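Local coordinates for hypothetical protein Atu1540 (Agrobacterium tumefaciens str. C58, PDB 2HWJ) that is of unknown function but probably belongs to the ParB-like nucleases and may act on nucleic acid, at residues I22-F26 against R27-L31; L73-K77 against E78-H82; A57-D61 against R62-I66. All blocks are in the same frame, centred on the assembly; numbering follows the deposited sequence.

Interaction 1 (I22-F26 against R27-L31)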
ATOM      1  N   ILE A  22      -9.319 -20.920  -6.977  1.00 56.43           N
ATOM      2  CA  ILE A  22      -9.605 -22.204  -7.566  1.00 55.11           C
ATOM      3  C   ILE A  22      -8.668 -23.251  -7.029  1.00 55.43           C
ATOM      4  O   ILE A  22      -9.058 -24.402  -6.896  1.00 56.12           O
ATOM      5  CB  ILE A  22      -9.517 -22.069  -9.070  1.00 55.27           C
ATOM      6  CG1 ILE A  22     -10.662 -21.181  -9.515  1.00 55.19           C
ATOM      7  CG2 ILE A  22      -9.733 -23.385  -9.735  1.00 56.92           C
ATOM      8  CD1 ILE A  22     -10.578 -20.732 -10.839  1.00 53.91           C
ATOM      9  N   ALA A  23      -7.445 -22.854  -6.642  1.00 56.63           N
ATOM     10  CA  ALA A  23      -6.399 -23.858  -6.338  1.00 56.15           C
ATOM     11  C   ALA A  23      -5.613 -23.571  -5.092  1.00 55.79           C
ATOM     12  O   ALA A  23      -5.610 -22.454  -4.642  1.00 56.30           O
ATOM     13  CB  ALA A  23      -5.486 -24.126  -7.537  1.00 54.95           C
ATOM     14  N   VAL A  24      -5.015 -24.618  -4.519  1.00 55.34           N
ATOM     15  CA  VAL A  24      -4.052 -24.516  -3.433  1.00 55.28           C
ATOM     16  C   VAL A  24      -3.061 -25.654  -3.641  1.00 55.84           C
ATOM     17  O   VAL A  24      -3.265 -26.528  -4.500  1.00 57.09           O
ATOM     18  CB  VAL A  24      -4.701 -24.741  -2.055  1.00 56.46           C
ATOM     19  CG1 VAL A  24      -5.582 -23.585  -1.636  1.00 54.25           C
ATOM     20  CG2 VAL A  24      -5.537 -26.095  -2.042  1.00 55.79           C
ATOM     21  N   GLY A  25      -1.994 -25.671  -2.852  1.00 55.46           N
ATOM     22  CA  GLY A  25      -0.952 -26.669  -2.974  1.00 54.03           C
ATOM     23  C   GLY A  25      -1.267 -27.683  -1.912  1.00 54.44           C
ATOM     24  O   GLY A  25      -1.186 -27.406  -0.727  1.00 54.30           O
ATOM     25  N   PHE A  26      -1.644 -28.880  -2.333  1.00 55.60           N
ATOM     26  CA  PHE A  26      -2.100 -29.874  -1.426  1.00 55.22           C
ATOM     27  C   PHE A  26      -0.978 -30.263  -0.549  1.00 55.88           C
ATOM     28  O   PHE A  26      -1.232 -30.658   0.582  1.00 55.88           O
ATOM     29  CB  PHE A  26      -2.570 -31.069  -2.201  1.00 55.94           C
ATOM     30  CG  PHE A  26      -3.970 -30.954  -2.657  1.00 58.01           C
ATOM     31  CD1 PHE A  26      -4.651 -32.075  -3.116  1.00 57.36           C
ATOM     32  CD2 PHE A  26      -4.619 -29.695  -2.647  1.00 54.92           C
ATOM     33  CE1 PHE A  26      -5.963 -31.941  -3.552  1.00 60.63           C
ATOM     34  CE2 PHE A  26      -5.935 -29.546  -3.077  1.00 52.51           C
ATOM     35  CZ  PHE A  26      -6.618 -30.637  -3.521  1.00 57.87           C
ATOM     36  N   ARG A  27       0.266 -30.173  -1.031  1.00 56.50           N
ATOM     37  CA  ARG A  27       1.384 -30.508  -0.139  1.00 59.07           C
ATOM     38  C   ARG A  27       1.364 -29.612   1.115  1.00 59.48           C
ATOM     39  O   ARG A  27       1.616 -30.091   2.213  1.00 59.17           O
ATOM     40  CB  ARG A  27       2.748 -30.413  -0.846  1.00 58.59           C
ATOM     41  CG  ARG A  27       3.614 -31.631  -0.658  1.00 62.40           C
ATOM     42  CD  ARG A  27       5.073 -31.410  -1.036  1.00 61.54           C
ATOM     43  NE  ARG A  27       5.754 -30.576  -0.046  1.00 68.01           N
ATOM     44  CZ  ARG A  27       6.827 -30.949   0.671  1.00 67.64           C
ATOM     45  NH1 ARG A  27       7.352 -32.175   0.504  1.00 66.36           N
ATOM     46  NH2 ARG A  27       7.368 -30.083   1.555  1.00 62.23           N
ATOM     47  N   GLU A  28       1.087 -28.305   0.926  1.00 61.17           N
ATOM     48  CA  GLU A  28       1.054 -27.332   2.006  1.00 62.20           C
ATOM     49  C   GLU A  28      -0.131 -27.744   2.905  1.00 60.52           C
ATOM     50  O   GLU A  28       0.054 -27.918   4.135  1.00 58.88           O
ATOM     51  CB  GLU A  28       0.919 -25.898   1.444  1.00 61.91           C
ATOM     52  CG  GLU A  28       1.204 -24.691   2.453  1.00 65.94           C
ATOM     53  CD  GLU A  28       1.771 -23.324   1.750  1.00 71.21           C
ATOM     54  OE1 GLU A  28       1.446 -23.064   0.541  1.00 85.36           O
ATOM     55  OE2 GLU A  28       2.504 -22.490   2.382  1.00 78.72           O
ATOM     56  N   VAL A  29      -1.318 -27.964   2.281  1.00 58.81           N
ATOM     57  CA  VAL A  29      -2.477 -28.506   3.002  1.00 57.48           C
ATOM     58  C   VAL A  29      -2.039 -29.666   3.925  1.00 58.02           C
ATOM     59  O   VAL A  29      -2.133 -29.529   5.160  1.00 59.02           O
ATOM     60  CB  VAL A  29      -3.596 -28.968   2.068  1.00 57.26           C
ATOM     61  CG1 VAL A  29      -4.705 -29.709   2.824  1.00 52.89           C
ATOM     62  CG2 VAL A  29      -4.150 -27.810   1.366  1.00 57.77           C
ATOM     63  N   GLU A  30      -1.524 -30.763   3.358  1.00 57.25           N
ATOM     64  CA  GLU A  30      -1.059 -31.940   4.157  1.00 57.30           C
ATOM     65  C   GLU A  30      -0.090 -31.604   5.316  1.00 57.20           C
ATOM     66  O   GLU A  30      -0.256 -32.121   6.448  1.00 56.91           O
ATOM     67  CB  GLU A  30      -0.470 -33.039   3.264  1.00 56.39           C
ATOM     68  CG  GLU A  30      -1.446 -33.675   2.266  1.00 57.28           C
ATOM     69  CD  GLU A  30      -2.680 -34.308   2.926  1.00 62.60           C
ATOM     70  OE1 GLU A  30      -3.849 -33.890   2.582  1.00 65.77           O
ATOM     71  OE2 GLU A  30      -2.490 -35.218   3.785  1.00 63.09           O
ATOM     72  N   LEU A  31       0.904 -30.741   5.068  1.00 57.46           N
ATOM     73  CA  LEU A  31       1.737 -30.248   6.186  1.00 58.12           C
ATOM     74  C   LEU A  31       0.875 -29.601   7.276  1.00 58.54           C
ATOM     75  O   LEU A  31       0.921 -30.055   8.419  1.00 58.66           O
ATOM     76  CB  LEU A  31       2.875 -29.332   5.735  1.00 57.73           C
ATOM     77  CG  LEU A  31       3.898 -30.119   4.885  1.00 59.34           C
ATOM     78  CD1 LEU A  31       5.016 -29.188   4.420  1.00 57.50           C
ATOM     79  CD2 LEU A  31       4.466 -31.405   5.576  1.00 56.44           C
TER
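Val24 and Val29 meet through one methyl each, CG2 of Val24 lying 4.1 Å from CG2 of Val29, and the two side chains run at about a right angle. Val24 points toward the helix that starts at Phe26. Its CG2, set between the backbone N and the carbonyl carbon (CG1 chi1 -72°), also lies in the plane of the Phe26 ring, at the ring edge. The CB of Phe26 leaves the backbone on the side away from the next residues, and the ring meets Val29 obliquely and at long range, CD2 of Phe26 to CG2 of Val29 at 4.5 Å.

The backbone bonds of the first helical turn run between the same residues. The carbonyl O of Gly25 accepts a straight bond from Val29 N (3.1 Å, 169° at the hydrogen), while Glu28 N to the same Gly25 O is weak at 3.0 Å. One residue on, Glu30 N reaches Phe26 O at 2.8 Å. CG2 of Val29 lies 4.0 Å from Phe26 CA.

Outside the pair, Asp133 OD1 receives the Phe26 N-H, and the extended Glu28 side chain ends in a salt bridge with Arg137. The contact is a strand-to-helix junction, in which strand 23-24 passes through the N-cap Gly25 into the first turn of helix 26-37.

Interaction 2 (L73-K77 against E78-H82)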
ATOM      1  N   LEU A  73      -8.848 -25.682   4.099  1.00 52.29           N
ATOM      2  CA  LEU A  73      -8.987 -27.045   3.592  1.00 51.65           C
ATOM      3  C   LEU A  73      -8.352 -28.043   4.581  1.00 52.87           C
ATOM      4  O   LEU A  73      -8.894 -29.136   4.818  1.00 51.52           O
ATOM      5  CB  LEU A  73      -8.397 -27.146   2.220  1.00 51.62           C
ATOM      6  CG  LEU A  73      -8.454 -28.425   1.379  1.00 52.96           C
ATOM      7  CD1 LEU A  73      -9.896 -28.905   1.169  1.00 51.00           C
ATOM      8  CD2 LEU A  73      -7.734 -28.220   0.047  1.00 49.27           C
ATOM      9  N   ALA A  74      -7.220 -27.659   5.175  1.00 53.52           N
ATOM     10  CA  ALA A  74      -6.561 -28.583   6.092  1.00 55.09           C
ATOM     11  C   ALA A  74      -7.582 -28.950   7.178  1.00 56.20           C
ATOM     12  O   ALA A  74      -7.770 -30.152   7.513  1.00 55.95           O
ATOM     13  CB  ALA A  74      -5.329 -27.974   6.722  1.00 54.07           C
ATOM     14  N   LEU A  75      -8.259 -27.924   7.713  1.00 56.87           N
ATOM     15  CA  LEU A  75      -9.104 -28.139   8.895  1.00 56.95           C
ATOM     16  C   LEU A  75     -10.321 -28.942   8.435  1.00 56.84           C
ATOM     17  O   LEU A  75     -10.785 -29.871   9.101  1.00 57.16           O
ATOM     18  CB  LEU A  75      -9.534 -26.812   9.508  1.00 56.93           C
ATOM     19  CG  LEU A  75      -8.903 -26.053  10.679  1.00 56.06           C
ATOM     20  CD1 LEU A  75      -7.580 -26.460  11.067  1.00 58.39           C
ATOM     21  CD2 LEU A  75      -8.887 -24.568  10.403  1.00 55.74           C
ATOM     22  N   SER A  76     -10.785 -28.630   7.247  1.00 57.36           N
ATOM     23  CA  SER A  76     -11.921 -29.335   6.734  1.00 58.49           C
ATOM     24  C   SER A  76     -11.627 -30.828   6.555  1.00 59.47           C
ATOM     25  O   SER A  76     -12.375 -31.689   7.065  1.00 59.32           O
ATOM     26  CB  SER A  76     -12.303 -28.755   5.425  1.00 58.31           C
ATOM     27  OG  SER A  76     -13.275 -29.630   4.976  1.00 60.07           O
ATOM     28  N   LYS A  77     -10.515 -31.132   5.875  1.00 59.87           N
ATOM     29  CA  LYS A  77     -10.051 -32.498   5.815  1.00 60.63           C
ATOM     30  C   LYS A  77      -9.816 -33.136   7.208  1.00 60.98           C
ATOM     31  O   LYS A  77      -9.935 -34.355   7.345  1.00 60.93           O
ATOM     32  CB  LYS A  77      -8.828 -32.637   4.926  1.00 60.37           C
ATOM     33  CG  LYS A  77      -9.102 -32.352   3.477  1.00 62.42           C
ATOM     34  CD  LYS A  77      -7.872 -32.817   2.615  1.00 65.65           C
ATOM     35  CE  LYS A  77      -8.032 -32.664   1.078  1.00 65.75           C
ATOM     36  NZ  LYS A  77      -6.932 -33.412   0.360  1.00 69.54           N
ATOM     37  N   GLU A  78      -9.533 -32.356   8.254  1.00 61.20           N
ATOM     38  CA  GLU A  78      -9.358 -33.000   9.578  1.00 60.96           C
ATOM     39  C   GLU A  78     -10.657 -33.259  10.299  1.00 60.37           C
ATOM     40  O   GLU A  78     -10.647 -33.688  11.440  1.00 59.01           O
ATOM     41  CB  GLU A  78      -8.446 -32.181  10.500  1.00 61.33           C
ATOM     42  CG  GLU A  78      -6.972 -32.454  10.331  1.00 61.95           C
ATOM     43  CD  GLU A  78      -6.610 -33.972  10.318  1.00 67.27           C
ATOM     44  OE1 GLU A  78      -6.069 -34.436   9.266  1.00 65.15           O
ATOM     45  OE2 GLU A  78      -6.847 -34.688  11.346  1.00 68.29           O
ATOM     46  N   GLY A  79     -11.777 -32.971   9.640  1.00 60.62           N
ATOM     47  CA  GLY A  79     -13.094 -33.137  10.262  1.00 60.80           C
ATOM     48  C   GLY A  79     -13.532 -31.950  11.141  1.00 61.88           C
ATOM     49  O   GLY A  79     -14.485 -32.063  11.893  1.00 62.33           O
ATOM     50  N   VAL A  80     -12.867 -30.801  11.052  1.00 61.23           N
ATOM     51  CA  VAL A  80     -13.234 -29.720  11.893  1.00 60.87           C
ATOM     52  C   VAL A  80     -14.432 -29.071  11.227  1.00 61.54           C
ATOM     53  O   VAL A  80     -14.351 -28.818  10.057  1.00 62.62           O
ATOM     54  CB  VAL A  80     -12.120 -28.703  11.976  1.00 60.64           C
ATOM     55  CG1 VAL A  80     -12.627 -27.510  12.712  1.00 58.72           C
ATOM     56  CG2 VAL A  80     -10.940 -29.267  12.694  1.00 57.76           C
ATOM     57  N   GLU A  81     -15.521 -28.815  11.957  1.00 61.37           N
ATOM     58  CA  GLU A  81     -16.773 -28.238  11.397  1.00 61.79           C
ATOM     59  C   GLU A  81     -16.847 -26.728  11.286  1.00 60.41           C
ATOM     60  O   GLU A  81     -17.336 -26.208  10.311  1.00 60.83           O
ATOM     61  CB  GLU A  81     -17.985 -28.667  12.221  1.00 61.89           C
ATOM     62  CG  GLU A  81     -17.609 -29.340  13.579  1.00 65.22           C
ATOM     63  CD  GLU A  81     -18.800 -30.157  14.170  1.00 64.54           C
ATOM     64  OE1 GLU A  81     -19.978 -29.737  13.920  1.00 67.54           O
ATOM     65  OE2 GLU A  81     -18.548 -31.204  14.833  1.00 62.28           O
ATOM     66  N   HIS A  82     -16.396 -26.033  12.310  1.00 58.70           N
ATOM     67  CA  HIS A  82     -16.527 -24.622  12.357  1.00 56.99           C
ATOM     68  C   HIS A  82     -15.172 -23.855  12.410  1.00 56.31           C
ATOM     69  O   HIS A  82     -14.149 -24.388  12.840  1.00 55.88           O
ATOM     70  CB  HIS A  82     -17.351 -24.282  13.591  1.00 57.68           C
ATOM     71  CG  HIS A  82     -18.798 -24.706  13.529  1.00 58.33           C
ATOM     72  ND1 HIS A  82     -19.276 -25.849  14.156  1.00 58.70           N
ATOM     73  CD2 HIS A  82     -19.877 -24.110  12.956  1.00 56.47           C
ATOM     74  CE1 HIS A  82     -20.580 -25.938  13.974  1.00 57.08           C
ATOM     75  NE2 HIS A  82     -20.972 -24.892  13.253  1.00 59.86           N
TER
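Leu75 and Val80 touch at their bases, CB of Leu75 to CB of Val80 at 4.0 Å, with CB of Val80 also 3.4 Å from the carbonyl O of Leu75. Val80 points back toward the helix. With CG1 opposite the backbone N (chi1 172°), CG2 is the methyl beside the N, 3.6 Å from Leu75 O.

Leu75 O is the polar centre of the turn. Val80 N donates to it at 3.0 Å with an N-H...O angle of 161°, the donor tilted out of the carbonyl plane, and Glu78 N adds a weak second bond. Glu78 N is also bonded to Ala74 O (2.9 Å), so one N-H is shared between two carbonyls. Gly79 N bonds to Ser76 O at 2.9 Å from well above the carbonyl plane, off the lone pairs. Together the bonds from Val80 to Leu75 and from Gly79 to Ser76, with the positive phi of Gly79 (83°), make a Schellman motif ending helix 69-77, and the Leu75-Val80 contact is the apolar interaction that commonly accompanies it.

Glu78 folds back at chi2, its CG 3.7 Å from Ala74 O, and OE1 forms salt bridges with Arg33 and Arg37 of helix 26-37. Trp36 of that helix packs on both Glu78 and Val80. Lys77 extends the other way along helix 26-37, where it makes a cation-pi contact with Phe26 and a long, weak ion pair with Glu30.

Interaction 3 (A57-D61 against R62-I66)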
ATOM      1  N   ALA A  57     -18.701 -10.164   3.539  1.00 54.70           N
ATOM      2  CA  ALA A  57     -20.075 -10.630   3.448  1.00 55.05           C
ATOM      3  C   ALA A  57     -20.497 -10.388   2.001  1.00 55.27           C
ATOM      4  O   ALA A  57     -20.356  -9.287   1.514  1.00 55.64           O
ATOM      5  CB  ALA A  57     -21.002  -9.922   4.466  1.00 53.67           C
ATOM      6  N   GLY A  58     -20.981 -11.438   1.319  1.00 55.14           N
ATOM      7  CA  GLY A  58     -21.442 -11.329  -0.042  1.00 53.88           C
ATOM      8  C   GLY A  58     -22.918 -11.385  -0.103  1.00 54.50           C
ATOM      9  O   GLY A  58     -23.586 -11.307   0.889  1.00 54.82           O
ATOM     10  N   PRO A  59     -23.432 -11.580  -1.296  1.00 55.91           N
ATOM     11  CA  PRO A  59     -24.831 -11.607  -1.659  1.00 56.68           C
ATOM     12  C   PRO A  59     -25.546 -12.709  -0.920  1.00 58.41           C
ATOM     13  O   PRO A  59     -24.912 -13.690  -0.555  1.00 57.58           O
ATOM     14  CB  PRO A  59     -24.801 -11.968  -3.109  1.00 55.99           C
ATOM     15  CG  PRO A  59     -23.488 -11.584  -3.540  1.00 59.07           C
ATOM     16  CD  PRO A  59     -22.556 -11.879  -2.427  1.00 55.11           C
ATOM     17  N   LYS A  60     -26.862 -12.547  -0.694  1.00 61.37           N
ATOM     18  CA  LYS A  60     -27.630 -13.485   0.152  1.00 64.41           C
ATOM     19  C   LYS A  60     -26.888 -13.487   1.418  1.00 65.75           C
ATOM     20  O   LYS A  60     -26.211 -12.495   1.742  1.00 67.61           O
ATOM     21  CB  LYS A  60     -27.619 -14.874  -0.451  1.00 64.40           C
ATOM     22  CG  LYS A  60     -28.193 -14.829  -1.855  1.00 67.06           C
ATOM     23  CD  LYS A  60     -29.600 -14.197  -1.808  1.00 73.64           C
ATOM     24  CE  LYS A  60     -29.952 -13.480  -3.132  1.00 80.25           C
ATOM     25  NZ  LYS A  60     -30.376 -14.417  -4.286  1.00 82.57           N
ATOM     26  N   ASP A  61     -26.881 -14.529   2.196  1.00 66.45           N
ATOM     27  CA  ASP A  61     -26.048 -14.139   3.332  1.00 68.58           C
ATOM     28  C   ASP A  61     -24.559 -14.550   3.384  1.00 67.57           C
ATOM     29  O   ASP A  61     -23.875 -14.458   4.389  1.00 69.56           O
ATOM     30  CB  ASP A  61     -26.843 -14.076   4.625  1.00 69.66           C
ATOM     31  CG  ASP A  61     -27.560 -12.750   4.745  1.00 75.23           C
ATOM     32  OD1 ASP A  61     -28.809 -12.804   4.932  1.00 78.74           O
ATOM     33  OD2 ASP A  61     -26.869 -11.662   4.553  1.00 79.60           O
ATOM     34  N   ARG A  62     -24.037 -14.873   2.227  1.00 64.88           N
ATOM     35  CA  ARG A  62     -22.970 -15.765   2.192  1.00 61.19           C
ATOM     36  C   ARG A  62     -21.674 -15.069   2.632  1.00 58.98           C
ATOM     37  O   ARG A  62     -21.471 -13.877   2.439  1.00 59.29           O
ATOM     38  CB  ARG A  62     -22.985 -16.461   0.813  1.00 62.34           C
ATOM     39  CG  ARG A  62     -24.248 -17.379   0.546  1.00 65.44           C
ATOM     40  CD  ARG A  62     -24.352 -18.419   1.685  1.00 73.13           C
ATOM     41  NE  ARG A  62     -24.677 -19.782   1.263  1.00 78.73           N
ATOM     42  CZ  ARG A  62     -23.808 -20.787   0.998  1.00 78.98           C
ATOM     43  NH1 ARG A  62     -22.485 -20.664   1.073  1.00 72.36           N
ATOM     44  NH2 ARG A  62     -24.302 -21.970   0.633  1.00 83.54           N
ATOM     45  N   ALA A  63     -20.824 -15.805   3.314  1.00 56.61           N
ATOM     46  CA  ALA A  63     -19.492 -15.352   3.682  1.00 55.02           C
ATOM     47  C   ALA A  63     -18.418 -15.880   2.713  1.00 55.04           C
ATOM     48  O   ALA A  63     -18.328 -17.115   2.509  1.00 53.72           O
ATOM     49  CB  ALA A  63     -19.193 -15.833   5.044  1.00 53.33           C
ATOM     50  N   TYR A  64     -17.587 -14.979   2.173  1.00 54.27           N
ATOM     51  CA  TYR A  64     -16.468 -15.377   1.269  1.00 55.28           C
ATOM     52  C   TYR A  64     -15.135 -15.330   1.942  1.00 55.07           C
ATOM     53  O   TYR A  64     -14.794 -14.291   2.488  1.00 57.11           O
ATOM     54  CB  TYR A  64     -16.424 -14.450   0.021  1.00 55.55           C
ATOM     55  CG  TYR A  64     -17.608 -14.731  -0.822  1.00 55.05           C
ATOM     56  CD1 TYR A  64     -18.897 -14.361  -0.356  1.00 52.77           C
ATOM     57  CD2 TYR A  64     -17.493 -15.526  -1.991  1.00 52.90           C
ATOM     58  CE1 TYR A  64     -20.065 -14.699  -1.085  1.00 49.39           C
ATOM     59  CE2 TYR A  64     -18.632 -15.850  -2.738  1.00 49.90           C
ATOM     60  CZ  TYR A  64     -19.909 -15.413  -2.264  1.00 51.66           C
ATOM     61  OH  TYR A  64     -21.048 -15.700  -2.923  1.00 56.89           O
ATOM     62  N   LEU A  65     -14.404 -16.421   1.923  1.00 55.43           N
ATOM     63  CA  LEU A  65     -13.104 -16.583   2.621  1.00 57.80           C
ATOM     64  C   LEU A  65     -12.084 -15.796   1.848  1.00 60.17           C
ATOM     65  O   LEU A  65     -11.992 -15.938   0.633  1.00 60.19           O
ATOM     66  CB  LEU A  65     -12.653 -18.049   2.531  1.00 56.13           C
ATOM     67  CG  LEU A  65     -11.297 -18.333   3.146  1.00 57.17           C
ATOM     68  CD1 LEU A  65     -11.251 -17.949   4.647  1.00 53.74           C
ATOM     69  CD2 LEU A  65     -10.865 -19.790   2.960  1.00 57.61           C
ATOM     70  N   ILE A  66     -11.274 -15.009   2.536  1.00 63.65           N
ATOM     71  CA  ILE A  66     -10.379 -14.051   1.841  1.00 66.50           C
ATOM     72  C   ILE A  66      -8.910 -14.463   1.947  1.00 68.96           C
ATOM     73  O   ILE A  66      -8.057 -14.106   1.135  1.00 72.07           O
ATOM     74  CB  ILE A  66     -10.655 -12.606   2.382  1.00 66.46           C
ATOM     75  CG1 ILE A  66     -11.761 -12.046   1.560  1.00 65.92           C
ATOM     76  CG2 ILE A  66      -9.509 -11.675   2.254  1.00 66.68           C
ATOM     77  CD1 ILE A  66     -11.710 -12.686   0.259  1.00 62.14           C
TER
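Gly58 N donates to the carbonyl O of Arg62 at 2.7 Å, in a straight bond (167° at the hydrogen) that meets the oxygen almost end-on to its carbonyl. The carbonyl O of Pro59 accepts from Arg62 N at 3.1 Å, the bond that closes the turn. That second bond is just as straight at the hydrogen, but its donor stands 41° out of the carbonyl plane. Arg62 is therefore held through both its N and its O; its CB comes within 3.6 Å of Pro59 O, and the side chain is bent at chi2 and chi3 beyond it.

The Tyr64 ring lies beside the start of the loop. With CG placed opposite the carbonyl carbon (chi1 -69°), the ring reaches back so that CE1 lies 3.8 Å from Gly58 CA and 4.0 Å from Pro59 CD; both meet it obliquely. The ring and the proline cross at about a right angle, and the phenol OH comes 4.1 Å from Pro59 CD. Phe99 of helix 96-105 meets the Tyr64 ring and touches Pro59.

Lys60 and Asp61 occupy the two central positions of a type II' turn running from Pro59 to Arg62. Beyond it, Ala57 and Ala63 form an antiparallel non-hydrogen-bonded pair (CA to CA 4.8 Å) with their side chains on the same sheet face. This is a beta hairpin whose type II' turn joins strand 52-57 to strand 63-65, an outermost strand of this chain's sheet.

From the N terminus the contacts run in series, interactions 1, 3 and 2; none nests or crosses. Residues 22-31 carry the chain from strand 23-24, paired in parallel with strand 132-133, into helix 26-37. Interaction 3 closes the hairpin at the edge of the four-stranded mixed sheet, and helix 69-77 follows its second strand. Interaction 2 ends that helix and leads into strand 82-90 of the same sheet. Interactions 1 and 2 meet: CD2 of Leu73 packs 3.7 Å from CG2 of Val24 and 3.8 Å from CG2 of Val29, tying strand 23-24 and helix 26-37 to helix 69-77. Interaction 3 touches neither, with nearest atoms about 6 Å from interaction 2 and about 8 Å from interaction 1.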